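Local coordinates for beta-xylosidase (Uncultured organism, PDB 4MLG), which probably hydrolyses xylo-oligosaccharides, releasing xylose from their non-reducing ends, as a five-bladed beta-propeller glycosidase of family 43, at residues 224-229 with 273-278. Sequence-based numbering, arbitrary orientation.
With CA (calcium ion), chain M; SO4 (sulfate ion), chain N.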
ATOM      1  N   ALA A 224      -5.784 -20.104   0.247  1.00 49.66           N
ATOM      2  CA  ALA A 224      -5.046 -21.198   0.885  1.00 50.93           C
ATOM      3  C   ALA A 224      -4.072 -21.925  -0.042  1.00 52.06           C
ATOM      4  O   ALA A 224      -4.140 -23.145  -0.185  1.00 53.52           O
ATOM      5  CB  ALA A 224      -6.008 -22.193   1.533  1.00 50.89           C
ATOM      6  N   SER A 225      -3.161 -21.177  -0.657  1.00 51.80           N
ATOM      7  CA  SER A 225      -2.147 -21.770  -1.525  1.00 50.67           C
ATOM      8  C   SER A 225      -1.202 -22.677  -0.744  1.00 50.63           C
ATOM      9  O   SER A 225      -0.781 -22.343   0.362  1.00 51.33           O
ATOM     10  CB  SER A 225      -1.338 -20.681  -2.234  1.00 49.87           C
ATOM     11  OG  SER A 225      -2.105 -20.032  -3.232  1.00 50.46           O
ATOM     12  N   TRP A 226      -0.877 -23.829  -1.323  1.00 51.09           N
ATOM     13  CA  TRP A 226       0.119 -24.724  -0.741  1.00 51.32           C
ATOM     14  C   TRP A 226       0.812 -25.545  -1.824  1.00 53.13           C
ATOM     15  O   TRP A 226       0.195 -25.919  -2.819  1.00 54.13           O
ATOM     16  CB  TRP A 226      -0.510 -25.648   0.305  1.00 48.95           C
ATOM     17  CG  TRP A 226       0.502 -26.465   1.050  1.00 48.32           C
ATOM     18  CD1 TRP A 226       0.896 -27.740   0.768  1.00 50.00           C
ATOM     19  CD2 TRP A 226       1.260 -26.056   2.195  1.00 47.91           C
ATOM     20  NE1 TRP A 226       1.849 -28.153   1.669  1.00 50.41           N
ATOM     21  CE2 TRP A 226       2.090 -27.137   2.556  1.00 49.11           C
ATOM     22  CE3 TRP A 226       1.317 -24.881   2.953  1.00 47.23           C
ATOM     23  CZ2 TRP A 226       2.965 -27.077   3.639  1.00 48.95           C
ATOM     24  CZ3 TRP A 226       2.185 -24.824   4.029  1.00 47.94           C
ATOM     25  CH2 TRP A 226       2.997 -25.916   4.361  1.00 49.10           C
ATOM     26  N   MET A 227       2.097 -25.821  -1.621  1.00 53.99           N
ATOM     27  CA  MET A 227       2.898 -26.536  -2.608  1.00 55.22           C
ATOM     28  C   MET A 227       3.771 -27.589  -1.940  1.00 56.49           C
ATOM     29  O   MET A 227       4.476 -27.296  -0.974  1.00 57.08           O
ATOM     30  CB  MET A 227       3.786 -25.554  -3.373  1.00 55.51           C
ATOM     31  CG  MET A 227       4.671 -26.201  -4.426  1.00 57.45           C
ATOM     32  SD  MET A 227       3.767 -26.655  -5.919  1.00 58.06           S
ATOM     33  CE  MET A 227       3.256 -25.040  -6.500  1.00 45.46           C
ATOM     34  N   HIS A 228       3.723 -28.815  -2.453  1.00 56.82           N
ATOM     35  CA  HIS A 228       4.622 -29.864  -1.982  1.00 58.33           C
ATOM     36  C   HIS A 228       5.103 -30.754  -3.126  1.00 61.20           C
ATOM     37  O   HIS A 228       4.670 -30.603  -4.269  1.00 61.92           O
ATOM     38  CB  HIS A 228       3.985 -30.691  -0.857  1.00 57.64           C
ATOM     39  CG  HIS A 228       2.973 -31.689  -1.326  1.00 57.12           C
ATOM     40  ND1 HIS A 228       1.619 -31.428  -1.340  1.00 56.03           N
ATOM     41  CD2 HIS A 228       3.113 -32.958  -1.776  1.00 58.74           C
ATOM     42  CE1 HIS A 228       0.972 -32.489  -1.786  1.00 57.10           C
ATOM     43  NE2 HIS A 228       1.856 -33.431  -2.060  1.00 58.66           N
ATOM     44  N   TYR A 229       6.001 -31.681  -2.809  1.00 63.02           N
ATOM     45  CA  TYR A 229       6.678 -32.472  -3.830  1.00 65.11           C
ATOM     46  C   TYR A 229       6.664 -33.955  -3.475  1.00 66.89           C
ATOM     47  O   TYR A 229       7.149 -34.350  -2.414  1.00 68.61           O
ATOM     48  CB  TYR A 229       8.115 -31.976  -3.981  1.00 65.54           C
ATOM     49  CG  TYR A 229       8.833 -32.460  -5.219  1.00 67.63           C
ATOM     50  CD1 TYR A 229       8.566 -31.902  -6.464  1.00 67.84           C
ATOM     51  CD2 TYR A 229       9.798 -33.455  -5.141  1.00 69.96           C
ATOM     52  CE1 TYR A 229       9.229 -32.335  -7.596  1.00 69.98           C
ATOM     53  CE2 TYR A 229      10.464 -33.894  -6.267  1.00 72.31           C
ATOM     54  CZ  TYR A 229      10.177 -33.331  -7.492  1.00 72.81           C
ATOM     55  OH  TYR A 229      10.842 -33.764  -8.616  1.00 75.83           O
ATOM     56  N   THR A 273     -12.195 -23.641   4.766  1.00 51.60           N
ATOM     57  CA  THR A 273     -11.349 -24.824   4.825  1.00 50.61           C
ATOM     58  C   THR A 273      -9.917 -24.449   4.437  1.00 49.36           C
ATOM     59  O   THR A 273      -9.682 -23.819   3.406  1.00 48.91           O
ATOM     60  CB  THR A 273     -11.897 -25.979   3.950  1.00 50.97           C
ATOM     61  OG1 THR A 273     -11.020 -27.109   4.034  1.00 52.89           O
ATOM     62  CG2 THR A 273     -12.046 -25.551   2.493  1.00 49.00           C
ATOM     63  N   HIS A 274      -8.966 -24.811   5.290  1.00 50.61           N
ATOM     64  CA  HIS A 274      -7.571 -24.436   5.088  1.00 52.92           C
ATOM     65  C   HIS A 274      -6.687 -25.610   5.472  1.00 55.13           C
ATOM     66  O   HIS A 274      -7.058 -26.408   6.330  1.00 55.61           O
ATOM     67  CB  HIS A 274      -7.224 -23.220   5.943  1.00 53.49           C
ATOM     68  CG  HIS A 274      -6.122 -22.378   5.381  1.00 54.80           C
ATOM     69  ND1 HIS A 274      -6.340 -21.123   4.859  1.00 55.10           N
ATOM     70  CD2 HIS A 274      -4.794 -22.613   5.260  1.00 55.27           C
ATOM     71  CE1 HIS A 274      -5.193 -20.618   4.441  1.00 54.96           C
ATOM     72  NE2 HIS A 274      -4.240 -21.503   4.670  1.00 55.35           N
ATOM     73  N   HIS A 275      -5.515 -25.715   4.852  1.00 56.24           N
ATOM     74  CA  HIS A 275      -4.713 -26.923   5.006  1.00 58.46           C
ATOM     75  C   HIS A 275      -3.211 -26.725   4.833  1.00 59.68           C
ATOM     76  O   HIS A 275      -2.733 -25.623   4.561  1.00 59.59           O
ATOM     77  CB  HIS A 275      -5.156 -27.952   3.976  1.00 59.54           C
ATOM     78  CG  HIS A 275      -4.692 -27.631   2.592  1.00 60.32           C
ATOM     79  ND1 HIS A 275      -5.138 -26.527   1.900  1.00 59.40           N
ATOM     80  CD2 HIS A 275      -3.798 -28.247   1.785  1.00 61.64           C
ATOM     81  CE1 HIS A 275      -4.551 -26.485   0.718  1.00 60.01           C
ATOM     82  NE2 HIS A 275      -3.732 -27.517   0.623  1.00 61.28           N
ATOM     83  N   SER A 276      -2.486 -27.831   4.982  1.00 60.76           N
ATOM     84  CA  SER A 276      -1.060 -27.910   4.690  1.00 61.16           C
ATOM     85  C   SER A 276      -0.656 -29.380   4.640  1.00 61.54           C
ATOM     86  O   SER A 276      -0.997 -30.153   5.537  1.00 62.11           O
ATOM     87  CB  SER A 276      -0.237 -27.174   5.748  1.00 61.83           C
ATOM     88  OG  SER A 276      -0.360 -27.796   7.016  1.00 63.70           O
ATOM     89  N   ILE A 277       0.065 -29.763   3.591  1.00 60.74           N
ATOM     90  CA  ILE A 277       0.464 -31.154   3.399  1.00 59.78           C
ATOM     91  C   ILE A 277       1.958 -31.349   3.656  1.00 60.22           C
ATOM     92  O   ILE A 277       2.788 -30.608   3.130  1.00 59.57           O
ATOM     93  CB  ILE A 277       0.120 -31.639   1.979  1.00 58.10           C
ATOM     94  CG1 ILE A 277      -1.354 -31.367   1.670  1.00 55.67           C
ATOM     95  CG2 ILE A 277       0.442 -33.116   1.827  1.00 58.77           C
ATOM     96  CD1 ILE A 277      -1.782 -31.804   0.292  1.00 55.36           C
ATOM     97  N   VAL A 278       2.291 -32.352   4.463  1.00 61.38           N
ATOM     98  CA  VAL A 278       3.678 -32.600   4.842  1.00 62.76           C
ATOM     99  C   VAL A 278       3.893 -34.077   5.171  1.00 66.33           C
ATOM    100  O   VAL A 278       2.986 -34.751   5.661  1.00 67.37           O
ATOM    101  CB  VAL A 278       4.090 -31.715   6.046  1.00 61.23           C
ATOM    102  CG1 VAL A 278       3.297 -32.095   7.288  1.00 61.52           C
ATOM    103  CG2 VAL A 278       5.585 -31.807   6.308  1.00 60.97           C
TER
HETATM  104 CA    CA M 401      -1.495 -21.825   4.279  1.00 62.49          CA
HETATM  105  S   SO4 N 402      -8.246 -17.008   6.005  1.00109.91           S
HETATM  106  O1  SO4 N 402      -8.141 -17.230   7.444  1.00109.70           O
HETATM  107  O2  SO4 N 402      -7.873 -18.226   5.292  1.00109.63           O
HETATM  108  O3  SO4 N 402      -9.620 -16.644   5.668  1.00109.16           O
HETATM  109  O4  SO4 N 402      -7.340 -15.931   5.618  1.00109.69           O
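His274 lays its imidazole face against Ala224, whose CB stands over the centre of the ring, 3.5 Å from the centroid, in a CH-pi contact. With CG anti to the backbone N (chi1 -153°), the ring reaches the calcium ion, which lies in the ring plane at the edge, 2.8 Å from His274 NE2; Asp85 is the other protein ligand. At another edge of the ring, His274 ND1 makes a weak hydrogen bond to O2 of a sulfate ion, probably from the crystallisation liquor. His275 swings its ring in between the two backbones: its CE1 is 3.5 Å from Ala224 O and its NE2 3.7 Å from Trp226 CB, while NE2 is hydrogen-bonded to Ser237 OG on the strand that pairs with 223-230. Residues 224-229 and 276-278 run nearly parallel, 12° apart, their axes 7.1 Å apart at closest approach. Each belongs to an edge strand of its sheet in the beta-propeller, and the contact joins two neighbouring blades near the central calcium ion. Ser276 then places CB 3.6 Å from the centroid of the Trp226 six-membered ring, almost on its normal, while its OG is hydrogen-bonded to Pro16 O and Ala18 N. Next along the chain, Ile277 N lies over the same indole face, nearer the rim, and Ile277 O takes the hydrogen bond from Trp226 NE1 (3.0 Å), in the carbonyl plane and on a lone pair. The bond is bent, 138° at the hydrogen, and its acceptor is tilted from the indole plane. A leucine in place of Trp226 would probably leave Ile277 O without this donor and Ser276 CB without its aromatic floor. Finally, Ile277 CG2 makes a CH-pi contact over one face of the His228 ring, displaced toward its rim, and Ile277 CD1 lies 3.5 Å from His228 CE1.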